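Local coordinates for uncharacterized protein (PDB 6ZYL) that catalyses beta-hydroxylation of thioholgamide as a non-heme monooxygenase, probably using iron and 2-oxoglutarate like other members of the phytanoyl-CoA dioxygenase family, at residues A69-V82 / L276-K288. Numbering follows the deposited sequence.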
ATOM      1  N   ALA A  69     -12.937  13.056  11.122  1.00 30.73           N
ATOM      2  CA  ALA A  69     -11.622  12.438  10.992  1.00 27.51           C
ATOM      3  C   ALA A  69     -11.647  11.219  10.077  1.00 23.62           C
ATOM      4  O   ALA A  69     -10.682  10.973   9.345  1.00 24.88           O
ATOM      5  CB  ALA A  69     -11.094  12.052  12.373  1.00 24.63           C
ATOM      6  N   LEU A  70     -12.730  10.440  10.117  1.00 25.59           N
ATOM      7  CA  LEU A  70     -12.841   9.287   9.229  1.00 27.76           C
ATOM      8  C   LEU A  70     -12.839   9.724   7.771  1.00 25.99           C
ATOM      9  O   LEU A  70     -12.147   9.134   6.933  1.00 24.38           O
ATOM     10  CB  LEU A  70     -14.113   8.507   9.546  1.00 31.80           C
ATOM     11  CG  LEU A  70     -14.011   7.315  10.493  1.00 38.85           C
ATOM     12  CD1 LEU A  70     -15.384   6.628  10.561  1.00 46.21           C
ATOM     13  CD2 LEU A  70     -12.948   6.331  10.077  1.00 37.60           C
ATOM     14  N   ALA A  71     -13.617  10.762   7.450  1.00 27.60           N
ATOM     15  CA  ALA A  71     -13.644  11.272   6.084  1.00 28.34           C
ATOM     16  C   ALA A  71     -12.273  11.786   5.667  1.00 28.49           C
ATOM     17  O   ALA A  71     -11.827  11.548   4.540  1.00 26.78           O
ATOM     18  CB  ALA A  71     -14.689  12.381   5.956  1.00 28.36           C
ATOM     19  N   ARG A  72     -11.588  12.491   6.568  1.00 28.13           N
ATOM     20  CA  ARG A  72     -10.283  13.046   6.227  1.00 28.17           C
ATOM     21  C   ARG A  72      -9.262  11.945   5.967  1.00 24.35           C
ATOM     22  O   ARG A  72      -8.399  12.085   5.093  1.00 21.28           O
ATOM     23  CB  ARG A  72      -9.803  13.971   7.345  1.00 31.11           C
ATOM     24  CG  ARG A  72      -8.394  14.493   7.141  1.00 30.66           C
ATOM     25  CD  ARG A  72      -8.096  15.716   8.009  1.00 36.50           C
ATOM     26  NE  ARG A  72      -6.710  16.139   7.822  1.00 50.73           N
ATOM     27  CZ  ARG A  72      -6.297  16.943   6.846  1.00 55.97           C
ATOM     28  NH1 ARG A  72      -7.166  17.434   5.971  1.00 47.76           N
ATOM     29  NH2 ARG A  72      -5.012  17.261   6.748  1.00 49.61           N
ATOM     30  N   TYR A  73      -9.344  10.844   6.710  1.00 23.82           N
ATOM     31  CA  TYR A  73      -8.410   9.730   6.592  1.00 23.05           C
ATOM     32  C   TYR A  73      -9.091   8.502   5.998  1.00 23.10           C
ATOM     33  O   TYR A  73      -8.794   7.361   6.358  1.00 23.18           O
ATOM     34  CB  TYR A  73      -7.793   9.418   7.952  1.00 22.62           C
ATOM     35  CG  TYR A  73      -6.906  10.537   8.445  1.00 23.26           C
ATOM     36  CD1 TYR A  73      -5.596  10.652   8.001  1.00 21.98           C
ATOM     37  CD2 TYR A  73      -7.382  11.492   9.335  1.00 24.00           C
ATOM     38  CE1 TYR A  73      -4.780  11.677   8.436  1.00 24.84           C
ATOM     39  CE2 TYR A  73      -6.571  12.525   9.776  1.00 22.77           C
ATOM     40  CZ  TYR A  73      -5.272  12.610   9.322  1.00 25.31           C
ATOM     41  OH  TYR A  73      -4.456  13.628   9.752  1.00 29.06           O
ATOM     42  N   ALA A  74     -10.005   8.734   5.055  1.00 24.79           N
ATOM     43  CA  ALA A  74     -10.740   7.631   4.450  1.00 24.04           C
ATOM     44  C   ALA A  74      -9.831   6.724   3.631  1.00 22.21           C
ATOM     45  O   ALA A  74     -10.060   5.510   3.579  1.00 25.29           O
ATOM     46  CB  ALA A  74     -11.867   8.176   3.570  1.00 26.71           C
ATOM     47  N   ALA A  75      -8.797   7.277   3.000  1.00 22.76           N
ATOM     48  CA  ALA A  75      -7.984   6.544   2.041  1.00 25.41           C
ATOM     49  C   ALA A  75      -6.627   6.125   2.588  1.00 24.47           C
ATOM     50  O   ALA A  75      -5.861   5.473   1.870  1.00 23.96           O
ATOM     51  CB  ALA A  75      -7.780   7.388   0.777  1.00 20.62           C
ATOM     52  N   PHE A  76      -6.306   6.484   3.825  1.00 21.33           N
ATOM     53  CA  PHE A  76      -5.006   6.178   4.409  1.00 23.93           C
ATOM     54  C   PHE A  76      -5.010   6.607   5.875  1.00 21.24           C
ATOM     55  O   PHE A  76      -5.811   7.462   6.251  1.00 23.75           O
ATOM     56  CB  PHE A  76      -3.891   6.911   3.666  1.00 22.75           C
ATOM     57  CG  PHE A  76      -3.808   8.369   4.012  1.00 28.31           C
ATOM     58  CD1 PHE A  76      -4.655   9.278   3.405  1.00 29.86           C
ATOM     59  CD2 PHE A  76      -2.902   8.828   4.956  1.00 25.55           C
ATOM     60  CE1 PHE A  76      -4.596  10.619   3.719  1.00 33.21           C
ATOM     61  CE2 PHE A  76      -2.839  10.171   5.278  1.00 26.73           C
ATOM     62  CZ  PHE A  76      -3.688  11.069   4.657  1.00 31.04           C
ATOM     63  N   PRO A  77      -4.142   6.055   6.735  1.00 20.85           N
ATOM     64  CA  PRO A  77      -3.211   4.956   6.477  1.00 19.85           C
ATOM     65  C   PRO A  77      -3.584   3.667   7.195  1.00 18.52           C
ATOM     66  O   PRO A  77      -2.766   2.744   7.258  1.00 19.72           O
ATOM     67  CB  PRO A  77      -1.890   5.504   7.019  1.00 23.13           C
ATOM     68  CG  PRO A  77      -2.335   6.343   8.230  1.00 20.18           C
ATOM     69  CD  PRO A  77      -3.794   6.768   7.980  1.00 23.35           C
ATOM     70  N   LYS A  78      -4.798   3.606   7.736  1.00 18.47           N
ATOM     71  CA  LYS A  78      -5.205   2.491   8.585  1.00 23.64           C
ATOM     72  C   LYS A  78      -6.631   2.053   8.262  1.00 22.02           C
ATOM     73  O   LYS A  78      -7.450   1.816   9.150  1.00 19.52           O
ATOM     74  CB  LYS A  78      -5.085   2.871  10.061  1.00 21.86           C
ATOM     75  CG  LYS A  78      -3.710   3.351  10.489  1.00 22.06           C
ATOM     76  CD  LYS A  78      -2.745   2.188  10.671  1.00 18.75           C
ATOM     77  CE  LYS A  78      -1.366   2.679  11.089  1.00 19.89           C
ATOM     78  NZ  LYS A  78      -0.483   1.568  11.541  1.00 21.42           N
ATOM     79  N   ILE A  79      -6.940   1.927   6.972  1.00 22.41           N
ATOM     80  CA  ILE A  79      -8.282   1.504   6.581  1.00 21.20           C
ATOM     81  C   ILE A  79      -8.622   0.165   7.225  1.00 20.71           C
ATOM     82  O   ILE A  79      -9.748  -0.053   7.689  1.00 21.87           O
ATOM     83  CB  ILE A  79      -8.400   1.428   5.048  1.00 24.05           C
ATOM     84  CG1 ILE A  79      -7.942   2.732   4.397  1.00 21.64           C
ATOM     85  CG2 ILE A  79      -9.838   1.114   4.640  1.00 24.81           C
ATOM     86  CD1 ILE A  79      -7.810   2.646   2.881  1.00 23.03           C
ATOM     87  N   HIS A  80      -7.647  -0.743   7.280  1.00 21.56           N
ATOM     88  CA  HIS A  80      -7.875  -2.093   7.774  1.00 21.70           C
ATOM     89  C   HIS A  80      -8.246  -2.144   9.249  1.00 23.39           C
ATOM     90  O   HIS A  80      -8.661  -3.206   9.724  1.00 25.01           O
ATOM     91  CB  HIS A  80      -6.622  -2.941   7.538  1.00 21.18           C
ATOM     92  CG  HIS A  80      -5.379  -2.368   8.150  1.00 22.07           C
ATOM     93  ND1 HIS A  80      -4.776  -1.223   7.676  1.00 21.01           N
ATOM     94  CD2 HIS A  80      -4.625  -2.785   9.194  1.00 22.82           C
ATOM     95  CE1 HIS A  80      -3.706  -0.956   8.403  1.00 23.01           C
ATOM     96  NE2 HIS A  80      -3.590  -1.889   9.330  1.00 24.82           N
ATOM     97  N   LEU A  81      -8.101  -1.046   9.986  1.00 22.60           N
ATOM     98  CA  LEU A  81      -8.455  -1.041  11.398  1.00 22.76           C
ATOM     99  C   LEU A  81      -9.921  -0.697  11.642  1.00 22.46           C
ATOM    100  O   LEU A  81     -10.404  -0.904  12.763  1.00 26.03           O
ATOM    101  CB  LEU A  81      -7.569  -0.054  12.165  1.00 21.92           C
ATOM    102  CG  LEU A  81      -6.066  -0.343  12.197  1.00 21.53           C
ATOM    103  CD1 LEU A  81      -5.362   0.618  13.162  1.00 24.47           C
ATOM    104  CD2 LEU A  81      -5.770  -1.783  12.580  1.00 24.25           C
ATOM    105  N   VAL A  82     -10.633  -0.200  10.639  1.00 22.79           N
ATOM    106  CA  VAL A  82     -12.040   0.175  10.811  1.00 23.99           C
ATOM    107  C   VAL A  82     -12.970  -0.475   9.803  1.00 27.01           C
ATOM    108  O   VAL A  82     -14.187  -0.554  10.065  1.00 29.27           O
ATOM    109  CB  VAL A  82     -12.197   1.711  10.757  1.00 31.64           C
ATOM    110  CG1 VAL A  82     -11.524   2.363  11.947  1.00 31.54           C
ATOM    111  CG2 VAL A  82     -11.642   2.256   9.446  1.00 25.52           C
ATOM    112  N   LEU A 276     -12.950   2.385  16.172  1.00 30.30           N
ATOM    113  CA  LEU A 276     -12.789   3.809  15.907  1.00 30.49           C
ATOM    114  C   LEU A 276     -11.786   4.434  16.868  1.00 27.29           C
ATOM    115  O   LEU A 276     -10.935   5.231  16.458  1.00 26.92           O
ATOM    116  CB  LEU A 276     -14.135   4.521  16.015  1.00 33.79           C
ATOM    117  CG  LEU A 276     -15.162   4.279  14.910  1.00 36.15           C
ATOM    118  CD1 LEU A 276     -16.450   5.035  15.236  1.00 35.05           C
ATOM    119  CD2 LEU A 276     -14.621   4.697  13.559  1.00 37.36           C
ATOM    120  N   ASN A 277     -11.876   4.087  18.156  1.00 27.90           N
ATOM    121  CA  ASN A 277     -10.962   4.660  19.138  1.00 28.58           C
ATOM    122  C   ASN A 277      -9.525   4.243  18.859  1.00 28.51           C
ATOM    123  O   ASN A 277      -8.608   5.071  18.911  1.00 28.11           O
ATOM    124  CB  ASN A 277     -11.380   4.242  20.548  1.00 31.28           C
ATOM    125  CG  ASN A 277     -12.725   4.817  20.951  1.00 32.75           C
ATOM    126  OD1 ASN A 277     -13.198   5.793  20.367  1.00 35.85           O
ATOM    127  ND2 ASN A 277     -13.351   4.210  21.952  1.00 38.73           N
ATOM    128  N   ASP A 278      -9.305   2.958  18.565  1.00 29.09           N
ATOM    129  CA  ASP A 278      -7.969   2.508  18.196  1.00 31.86           C
ATOM    130  C   ASP A 278      -7.514   3.138  16.887  1.00 28.01           C
ATOM    131  O   ASP A 278      -6.319   3.403  16.707  1.00 26.69           O
ATOM    132  CB  ASP A 278      -7.937   0.984  18.083  1.00 39.29           C
ATOM    133  CG  ASP A 278      -8.113   0.294  19.420  1.00 46.28           C
ATOM    134  OD1 ASP A 278      -7.858   0.930  20.464  1.00 47.60           O
ATOM    135  OD2 ASP A 278      -8.510  -0.889  19.426  1.00 57.97           O
ATOM    136  N   PHE A 279      -8.450   3.373  15.963  1.00 27.81           N
ATOM    137  CA  PHE A 279      -8.126   4.026  14.697  1.00 27.08           C
ATOM    138  C   PHE A 279      -7.612   5.441  14.933  1.00 24.80           C
ATOM    139  O   PHE A 279      -6.536   5.812  14.450  1.00 20.76           O
ATOM    140  CB  PHE A 279      -9.372   4.018  13.804  1.00 25.24           C
ATOM    141  CG  PHE A 279      -9.219   4.784  12.523  1.00 26.05           C
ATOM    142  CD1 PHE A 279      -8.711   4.172  11.390  1.00 26.40           C
ATOM    143  CD2 PHE A 279      -9.609   6.111  12.446  1.00 27.23           C
ATOM    144  CE1 PHE A 279      -8.579   4.875  10.207  1.00 25.60           C
ATOM    145  CE2 PHE A 279      -9.478   6.819  11.268  1.00 27.78           C
ATOM    146  CZ  PHE A 279      -8.965   6.200  10.146  1.00 25.00           C
ATOM    147  N   TYR A 280      -8.366   6.245  15.688  1.00 25.02           N
ATOM    148  CA  TYR A 280      -7.913   7.594  16.013  1.00 24.62           C
ATOM    149  C   TYR A 280      -6.515   7.567  16.620  1.00 25.28           C
ATOM    150  O   TYR A 280      -5.645   8.364  16.253  1.00 24.45           O
ATOM    151  CB  TYR A 280      -8.893   8.259  16.982  1.00 23.84           C
ATOM    152  CG  TYR A 280     -10.312   8.357  16.477  1.00 22.24           C
ATOM    153  CD1 TYR A 280     -10.581   8.538  15.127  1.00 24.72           C
ATOM    154  CD2 TYR A 280     -11.386   8.276  17.354  1.00 25.26           C
ATOM    155  CE1 TYR A 280     -11.880   8.631  14.663  1.00 27.16           C
ATOM    156  CE2 TYR A 280     -12.688   8.368  16.899  1.00 29.98           C
ATOM    157  CZ  TYR A 280     -12.929   8.546  15.553  1.00 31.28           C
ATOM    158  OH  TYR A 280     -14.225   8.638  15.096  1.00 35.11           O
ATOM    159  N   SER A 281      -6.285   6.647  17.558  1.00 23.64           N
ATOM    160  CA  SER A 281      -4.986   6.565  18.216  1.00 25.28           C
ATOM    161  C   SER A 281      -3.894   6.171  17.228  1.00 23.77           C
ATOM    162  O   SER A 281      -2.810   6.767  17.209  1.00 23.68           O
ATOM    163  CB  SER A 281      -5.057   5.564  19.372  1.00 25.69           C
ATOM    164  OG  SER A 281      -3.841   5.536  20.098  1.00 43.93           O
ATOM    165  N   ALA A 282      -4.165   5.168  16.391  1.00 23.37           N
ATOM    166  CA  ALA A 282      -3.136   4.674  15.481  1.00 23.86           C
ATOM    167  C   ALA A 282      -2.824   5.689  14.388  1.00 18.80           C
ATOM    168  O   ALA A 282      -1.658   5.863  14.012  1.00 21.24           O
ATOM    169  CB  ALA A 282      -3.574   3.344  14.868  1.00 21.55           C
ATOM    170  N   VAL A 283      -3.846   6.364  13.861  1.00 20.83           N
ATOM    171  CA  VAL A 283      -3.608   7.345  12.807  1.00 22.47           C
ATOM    172  C   VAL A 283      -2.886   8.562  13.371  1.00 22.01           C
ATOM    173  O   VAL A 283      -1.945   9.080  12.757  1.00 22.86           O
ATOM    174  CB  VAL A 283      -4.931   7.738  12.125  1.00 22.45           C
ATOM    175  CG1 VAL A 283      -4.694   8.845  11.104  1.00 22.05           C
ATOM    176  CG2 VAL A 283      -5.568   6.525  11.466  1.00 23.60           C
ATOM    177  N   THR A 284      -3.315   9.041  14.541  1.00 21.71           N
ATOM    178  CA  THR A 284      -2.613  10.145  15.187  1.00 21.21           C
ATOM    179  C   THR A 284      -1.137   9.810  15.371  1.00 19.92           C
ATOM    180  O   THR A 284      -0.258  10.624  15.075  1.00 20.76           O
ATOM    181  CB  THR A 284      -3.258  10.463  16.538  1.00 21.29           C
ATOM    182  OG1 THR A 284      -4.609  10.901  16.346  1.00 23.28           O
ATOM    183  CG2 THR A 284      -2.470  11.548  17.263  1.00 23.32           C
ATOM    184  N   ARG A 285      -0.856   8.600  15.860  1.00 20.92           N
ATOM    185  CA  ARG A 285       0.524   8.159  16.038  1.00 22.07           C
ATOM    186  C   ARG A 285       1.282   8.188  14.719  1.00 20.95           C
ATOM    187  O   ARG A 285       2.414   8.682  14.649  1.00 24.18           O
ATOM    188  CB  ARG A 285       0.524   6.752  16.637  1.00 25.01           C
ATOM    189  CG  ARG A 285       1.883   6.120  16.850  1.00 25.53           C
ATOM    190  CD  ARG A 285       1.715   4.696  17.404  1.00 24.41           C
ATOM    191  NE  ARG A 285       0.974   4.695  18.663  1.00 26.94           N
ATOM    192  CZ  ARG A 285      -0.205   4.109  18.851  1.00 28.11           C
ATOM    193  NH1 ARG A 285      -0.798   3.450  17.864  1.00 22.57           N
ATOM    194  NH2 ARG A 285      -0.793   4.180  20.036  1.00 26.03           N
ATOM    195  N   ARG A 286       0.670   7.667  13.655  1.00 23.08           N
ATOM    196  CA  ARG A 286       1.367   7.594  12.376  1.00 21.50           C
ATOM    197  C   ARG A 286       1.597   8.980  11.788  1.00 20.52           C
ATOM    198  O   ARG A 286       2.692   9.278  11.301  1.00 20.27           O
ATOM    199  CB  ARG A 286       0.577   6.727  11.395  1.00 21.87           C
ATOM    200  CG  ARG A 286       1.169   6.687   9.993  1.00 20.94           C
ATOM    201  CD  ARG A 286       2.593   6.139   9.999  1.00 18.44           C
ATOM    202  NE  ARG A 286       2.670   4.843  10.669  1.00 17.71           N
ATOM    203  CZ  ARG A 286       2.242   3.700  10.142  1.00 20.87           C
ATOM    204  NH1 ARG A 286       1.711   3.686   8.926  1.00 21.92           N
ATOM    205  NH2 ARG A 286       2.349   2.570  10.829  1.00 21.74           N
ATOM    206  N   GLN A 287       0.574   9.837  11.810  1.00 21.55           N
ATOM    207  CA  GLN A 287       0.722  11.156  11.205  1.00 22.53           C
ATOM    208  C   GLN A 287       1.740  12.006  11.953  1.00 24.62           C
ATOM    209  O   GLN A 287       2.408  12.848  11.342  1.00 25.39           O
ATOM    210  CB  GLN A 287      -0.634  11.857  11.142  1.00 22.57           C
ATOM    211  CG  GLN A 287      -1.633  11.167  10.210  1.00 23.97           C
ATOM    212  CD  GLN A 287      -1.040  10.817   8.849  1.00 27.75           C
ATOM    213  OE1 GLN A 287      -0.847   9.644   8.525  1.00 29.16           O
ATOM    214  NE2 GLN A 287      -0.741  11.835   8.054  1.00 25.43           N
ATOM    215  N   LYS A 288       1.885  11.803  13.265  1.00 23.70           N
ATOM    216  CA  LYS A 288       2.986  12.440  13.978  1.00 24.58           C
ATOM    217  C   LYS A 288       4.322  12.030  13.375  1.00 29.38           C
ATOM    218  O   LYS A 288       5.204  12.871  13.164  1.00 26.69           O
ATOM    219  CB  LYS A 288       2.941  12.077  15.462  1.00 25.06           C
ATOM    220  CG  LYS A 288       1.930  12.863  16.282  1.00 25.98           C
ATOM    221  CD  LYS A 288       1.849  12.312  17.702  1.00 25.33           C
ATOM    222  CE  LYS A 288       0.857  13.087  18.552  1.00 26.84           C
ATOM    223  NZ  LYS A 288       0.628  12.434  19.872  1.00 27.24           N
TER
HETATM  224  O   HOH W   1       0.345   3.857  13.616  1.00 20.61           O
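L276 opens the helical side of the contact, its CD2 meeting L70 CD1 at 3.6 Å where the two side chains cross at about a right angle. One turn on, F279, whose CB points toward segment 69-82 and whose CG is anti to the backbone N (chi1 174°), takes L70 CD2 over one ring face, 4.1 Å from the centroid, while K78 O and Y73 O lie at its edge and V82 CG1 packs on F279 CB. With an alanine at F279, L70 and V82 would probably lose the ring they pack on, leaving a gap between them. A282 CB receives L81 CD1 at 3.7 Å. V283 forks: CG1 sits over the Y73 ring face, 3.8 Å from its centroid, and CG2 touches K78 CG. The R286 guanidinium has K78 CE over one face, with NH2 3.1 Å from K78 NZ; salt bridges from K78 to E264 and from R286 to D248 probably balance these like charges, and both nitrogens also hydrogen-bond W110 O. Q287 CG approaches Y73 CE1, and its OE1 lies near cis-P77 CG. This largely apolar interface packs C-terminal helix 273-295 against the loop after helix 68-72, beside strand 107-117 of the major sheet in a PhyH-family double-stranded beta-helix fold.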